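D7 protein (Anopheles stephensi, PDB 3NHI) sequesters host mediators such as cysteinyl leukotrienes and binds stable thromboxane A2 analogues, so modulating the vertebrate response to mosquito blood feeding. Local coordinates at residues Ala11-Lys16 against Gly196-Asp201. Residues are numbered along the deposited sequence; the frame is centred on the assembly and turned at random.
Sequences ALYVYK and GLRYMD. With EAH ((5S,7E,9E,11Z,14Z)-5-hydroxyicosa-7,9,11,14-tetraenoic acid), chain B.
Arg198 lies along one face of the Tyr13 ring, the two side chains running in opposite directions. Its CB starts above the phenol oxygen, 3.6 Å from Tyr13 OH, and CG stays over OH and CZ. A bend at chi2 (64°) turns the chain across the ring, where CD makes a CH-pi contact, 3.9 Å from the centroid. NE passes over the ring centre, and CZ follows with a cation-pi contact as the guanidinium stacks flat, 4° from the ring plane. At the tip, NH2 reaches Tyr13 CB at 3.5 Å, while NH1 turns back in the guanidinium plane to donate to Gly196 O (2.8 Å, 161° at the hydrogen). The stack and this in-plane bond hold the group's rotation, and NH1 forms a salt bridge with Glu9. At the phenol end, a water in the ring plane links Tyr13 OH (2.7 Å from the water oxygen) to Leu197 O. Arg198, at positive phi, belongs to the Schellman motif ending helix 184-196, just before the hairpin of strands 200-201 and 204-205. The stack joins that helix end to helix 8-22, whose Leu12 and Tyr15 line the lipid pocket, bridging the two helical halves of this long-form D7 protein.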
ATOM      1  N   ALA A  11       6.393  -2.797   1.427  1.00  4.57           N
ATOM      2  CA  ALA A  11       7.252  -2.064   0.496  1.00  4.94           C
ATOM      3  C   ALA A  11       6.582  -1.878  -0.874  1.00  4.58           C
ATOM      4  O   ALA A  11       6.613  -0.769  -1.437  1.00  4.85           O
ATOM      5  CB  ALA A  11       8.601  -2.757   0.347  1.00  5.20           C
ATOM      6  N   LEU A  12       5.983  -2.949  -1.405  1.00  4.61           N
ATOM      7  CA  LEU A  12       5.312  -2.873  -2.705  1.00  4.68           C
ATOM      8  C   LEU A  12       4.185  -1.844  -2.681  1.00  4.72           C
ATOM      9  O   LEU A  12       3.986  -1.096  -3.653  1.00  5.00           O
ATOM     10  CB  LEU A  12       4.782  -4.245  -3.126  1.00  5.04           C
ATOM     11  CG  LEU A  12       4.418  -4.360  -4.613  1.00  5.84           C
ATOM     12  CD1 LEU A  12       5.641  -4.212  -5.523  1.00  8.01           C
ATOM     13  CD2 LEU A  12       3.722  -5.678  -4.891  1.00  7.40           C
ATOM     14  N   TYR A  13       3.456  -1.800  -1.564  1.00  4.63           N
ATOM     15  CA  TYR A  13       2.408  -0.802  -1.386  1.00  5.39           C
ATOM     16  C   TYR A  13       2.962   0.612  -1.513  1.00  5.55           C
ATOM     17  O   TYR A  13       2.399   1.454  -2.227  1.00  5.34           O
ATOM     18  CB  TYR A  13       1.700  -0.974  -0.034  1.00  5.25           C
ATOM     19  CG  TYR A  13       0.599   0.048   0.147  1.00  5.06           C
ATOM     20  CD1 TYR A  13      -0.707  -0.233  -0.255  1.00  5.57           C
ATOM     21  CD2 TYR A  13       0.876   1.313   0.678  1.00  5.54           C
ATOM     22  CE1 TYR A  13      -1.706   0.724  -0.133  1.00  5.93           C
ATOM     23  CE2 TYR A  13      -0.106   2.269   0.799  1.00  6.16           C
ATOM     24  CZ  TYR A  13      -1.400   1.964   0.404  1.00  6.80           C
ATOM     25  OH  TYR A  13      -2.393   2.921   0.524  1.00  8.04           O
ATOM     26  N   VAL A  14       4.071   0.879  -0.825  1.00  5.27           N
ATOM     27  CA  VAL A  14       4.732   2.179  -0.926  1.00  5.48           C
ATOM     28  C   VAL A  14       5.125   2.514  -2.363  1.00  5.48           C
ATOM     29  O   VAL A  14       4.822   3.600  -2.859  1.00  5.26           O
ATOM     30  CB  VAL A  14       5.952   2.254   0.004  1.00  5.46           C
ATOM     31  CG1 VAL A  14       6.800   3.495  -0.311  1.00  6.47           C
ATOM     32  CG2 VAL A  14       5.500   2.247   1.451  1.00  6.19           C
ATOM     33  N   TYR A  15       5.779   1.580  -3.045  1.00  5.30           N
ATOM     34  CA  TYR A  15       6.201   1.860  -4.418  1.00  5.92           C
ATOM     35  C   TYR A  15       4.999   2.174  -5.310  1.00  5.97           C
ATOM     36  O   TYR A  15       5.004   3.177  -6.029  1.00  6.70           O
ATOM     37  CB  TYR A  15       7.025   0.709  -5.016  1.00  5.92           C
ATOM     38  CG  TYR A  15       8.259   0.337  -4.205  1.00  5.72           C
ATOM     39  CD1 TYR A  15       9.143   1.319  -3.742  1.00  5.84           C
ATOM     40  CD2 TYR A  15       8.545  -0.993  -3.912  1.00  6.94           C
ATOM     41  CE1 TYR A  15      10.265   0.987  -2.996  1.00  5.72           C
ATOM     42  CE2 TYR A  15       9.673  -1.339  -3.160  1.00  5.72           C
ATOM     43  CZ  TYR A  15      10.525  -0.341  -2.717  1.00  5.39           C
ATOM     44  OH  TYR A  15      11.634  -0.644  -1.969  1.00  6.31           O
ATOM     45  N   LYS A  16       3.959   1.348  -5.244  1.00  6.18           N
ATOM     46  CA  LYS A  16       2.839   1.495  -6.172  1.00  6.72           C
ATOM     47  C   LYS A  16       2.018   2.732  -5.854  1.00  6.66           C
ATOM     48  O   LYS A  16       1.583   3.431  -6.769  1.00  6.83           O
ATOM     49  CB  LYS A  16       1.986   0.223  -6.250  1.00  7.18           C
ATOM     50  CG  LYS A  16       1.133  -0.097  -5.023  1.00  7.87           C
ATOM     51  CD  LYS A  16      -0.339   0.295  -5.197  1.00  9.33           C
ATOM     52  CE  LYS A  16      -1.182  -0.201  -4.011  1.00  9.22           C
ATOM     53  NZ  LYS A  16      -2.620   0.096  -4.217  1.00 11.94           N
ATOM     54  N   GLY A 196      -5.622  -3.561   5.383  1.00  4.51           N
ATOM     55  CA  GLY A 196      -4.949  -3.852   4.111  1.00  5.09           C
ATOM     56  C   GLY A 196      -5.166  -2.787   3.044  1.00  5.11           C
ATOM     57  O   GLY A 196      -4.267  -2.492   2.249  1.00  5.10           O
ATOM     58  N   LEU A 197      -6.352  -2.183   3.043  1.00  5.44           N
ATOM     59  CA  LEU A 197      -6.676  -1.109   2.100  1.00  5.82           C
ATOM     60  C   LEU A 197      -6.233   0.265   2.587  1.00  5.44           C
ATOM     61  O   LEU A 197      -6.431   1.253   1.891  1.00  5.93           O
ATOM     62  CB  LEU A 197      -8.177  -1.085   1.806  1.00  5.71           C
ATOM     63  CG  LEU A 197      -8.837  -2.366   1.294  1.00  7.39           C
ATOM     64  CD1 LEU A 197     -10.262  -2.063   0.842  1.00  7.05           C
ATOM     65  CD2 LEU A 197      -8.057  -3.076   0.202  1.00  9.65           C
ATOM     66  N   ARG A 198      -5.657   0.307   3.789  1.00  5.40           N
ATOM     67  CA  ARG A 198      -5.178   1.546   4.424  1.00  5.22           C
ATOM     68  C   ARG A 198      -6.315   2.521   4.741  1.00  5.11           C
ATOM     69  O   ARG A 198      -6.101   3.721   4.880  1.00  5.78           O
ATOM     70  CB  ARG A 198      -4.060   2.193   3.589  1.00  5.16           C
ATOM     71  CG  ARG A 198      -2.656   1.600   3.834  1.00  5.29           C
ATOM     72  CD  ARG A 198      -2.503   0.118   3.417  1.00  5.45           C
ATOM     73  NE  ARG A 198      -1.098  -0.286   3.481  1.00  4.92           N
ATOM     74  CZ  ARG A 198      -0.631  -1.481   3.127  1.00  5.22           C
ATOM     75  NH1 ARG A 198      -1.450  -2.422   2.664  1.00  5.44           N
ATOM     76  NH2 ARG A 198       0.669  -1.737   3.216  1.00  5.09           N
ATOM     77  N   TYR A 199      -7.524   1.984   4.865  1.00  5.16           N
ATOM     78  CA  TYR A 199      -8.656   2.733   5.433  1.00  5.29           C
ATOM     79  C   TYR A 199      -8.418   3.071   6.903  1.00  5.97           C
ATOM     80  O   TYR A 199      -8.950   4.060   7.422  1.00  6.56           O
ATOM     81  CB  TYR A 199      -9.926   1.890   5.364  1.00  5.32           C
ATOM     82  CG  TYR A 199     -10.613   1.769   4.027  1.00  4.66           C
ATOM     83  CD1 TYR A 199     -10.059   2.290   2.838  1.00  5.11           C
ATOM     84  CD2 TYR A 199     -11.828   1.100   3.945  1.00  5.01           C
ATOM     85  CE1 TYR A 199     -10.728   2.162   1.624  1.00  5.19           C
ATOM     86  CE2 TYR A 199     -12.498   0.960   2.747  1.00  5.89           C
ATOM     87  CZ  TYR A 199     -11.960   1.493   1.588  1.00  4.63           C
ATOM     88  OH  TYR A 199     -12.653   1.333   0.403  1.00  6.68           O
ATOM     89  N   MET A 200      -7.680   2.206   7.591  1.00  6.20           N
ATOM     90  CA  MET A 200      -7.349   2.387   8.993  1.00  6.62           C
ATOM     91  C   MET A 200      -5.942   1.898   9.232  1.00  7.49           C
ATOM     92  O   MET A 200      -5.454   1.016   8.520  1.00  7.79           O
ATOM     93  CB  MET A 200      -8.300   1.584   9.893  1.00  7.16           C
ATOM     94  CG  MET A 200      -9.748   1.981   9.763  1.00  7.51           C
ATOM     95  SD  MET A 200     -10.855   1.080  10.863  1.00  9.11           S
ATOM     96  CE  MET A 200     -10.612   1.998  12.381  1.00  8.97           C
ATOM     97  N   ASP A 201      -5.289   2.478  10.228  1.00  8.56           N
ATOM     98  CA  ASP A 201      -3.993   1.985  10.685  1.00 10.28           C
ATOM     99  C   ASP A 201      -3.926   2.151  12.193  1.00 10.92           C
ATOM    100  O   ASP A 201      -4.957   2.344  12.830  1.00 10.69           O
ATOM    101  CB  ASP A 201      -2.827   2.651   9.927  1.00 10.75           C
ATOM    102  CG  ASP A 201      -2.651   4.133  10.241  1.00 11.38           C
ATOM    103  OD1 ASP A 201      -1.784   4.740   9.573  1.00 15.46           O
ATOM    104  OD2 ASP A 201      -3.333   4.692  11.125  1.00 12.04           O
TER
HETATM  105  O1  EAH B   1       7.529  -7.707  -6.660  1.00 16.83           O
HETATM  106  C1  EAH B   1       7.983  -6.610  -7.075  1.00 19.78           C
HETATM  107  O2  EAH B   1       7.532  -6.033  -8.094  1.00 20.15           O
HETATM  108  C2  EAH B   1       9.116  -5.962  -6.303  1.00 20.85           C
HETATM  109  C3  EAH B   1       9.774  -4.847  -7.118  1.00 23.82           C
HETATM  110  C4  EAH B   1       9.165  -3.484  -6.797  1.00 25.89           C
HETATM  111  C5  EAH B   1       9.809  -2.406  -7.645  1.00 27.40           C
HETATM  112  O3  EAH B   1      11.053  -2.199  -7.211  1.00 28.84           O
HETATM  113  C6  EAH B   1       9.005  -1.112  -7.551  1.00 27.81           C
HETATM  114  C7  EAH B   1       9.709   0.032  -8.263  1.00 28.00           C
HETATM  115  C8  EAH B   1      10.264   1.015  -7.253  1.00 28.30           C
HETATM  116  C9  EAH B   1      11.122   1.981  -7.929  1.00 28.70           C
HETATM  117  C10 EAH B   1      11.761   2.746  -7.046  1.00 28.51           C
HETATM  118  C11 EAH B   1      12.608   3.688  -7.773  1.00 28.90           C
HETATM  119  C12 EAH B   1      13.445   4.542  -7.178  1.00 29.13           C
HETATM  120  C13 EAH B   1      13.603   4.651  -5.680  1.00 29.15           C
HETATM  121  C14 EAH B   1      12.696   5.760  -5.193  1.00 28.77           C
HETATM  122  C15 EAH B   1      13.039   6.669  -4.278  1.00 29.04           C
HETATM  123  C16 EAH B   1      14.384   6.697  -3.593  1.00 28.83           C
HETATM  124  C17 EAH B   1      14.245   6.073  -2.213  1.00 27.87           C
HETATM  125  C18 EAH B   1      14.625   4.599  -2.248  1.00 27.00           C
HETATM  126  C19 EAH B   1      14.913   4.092  -0.845  1.00 26.83           C
HETATM  127  C20 EAH B   1      15.197   2.607  -0.860  1.00 26.27           C
HETATM  128  O   HOH W   1      -4.961   2.266  -0.059  1.00 12.53           O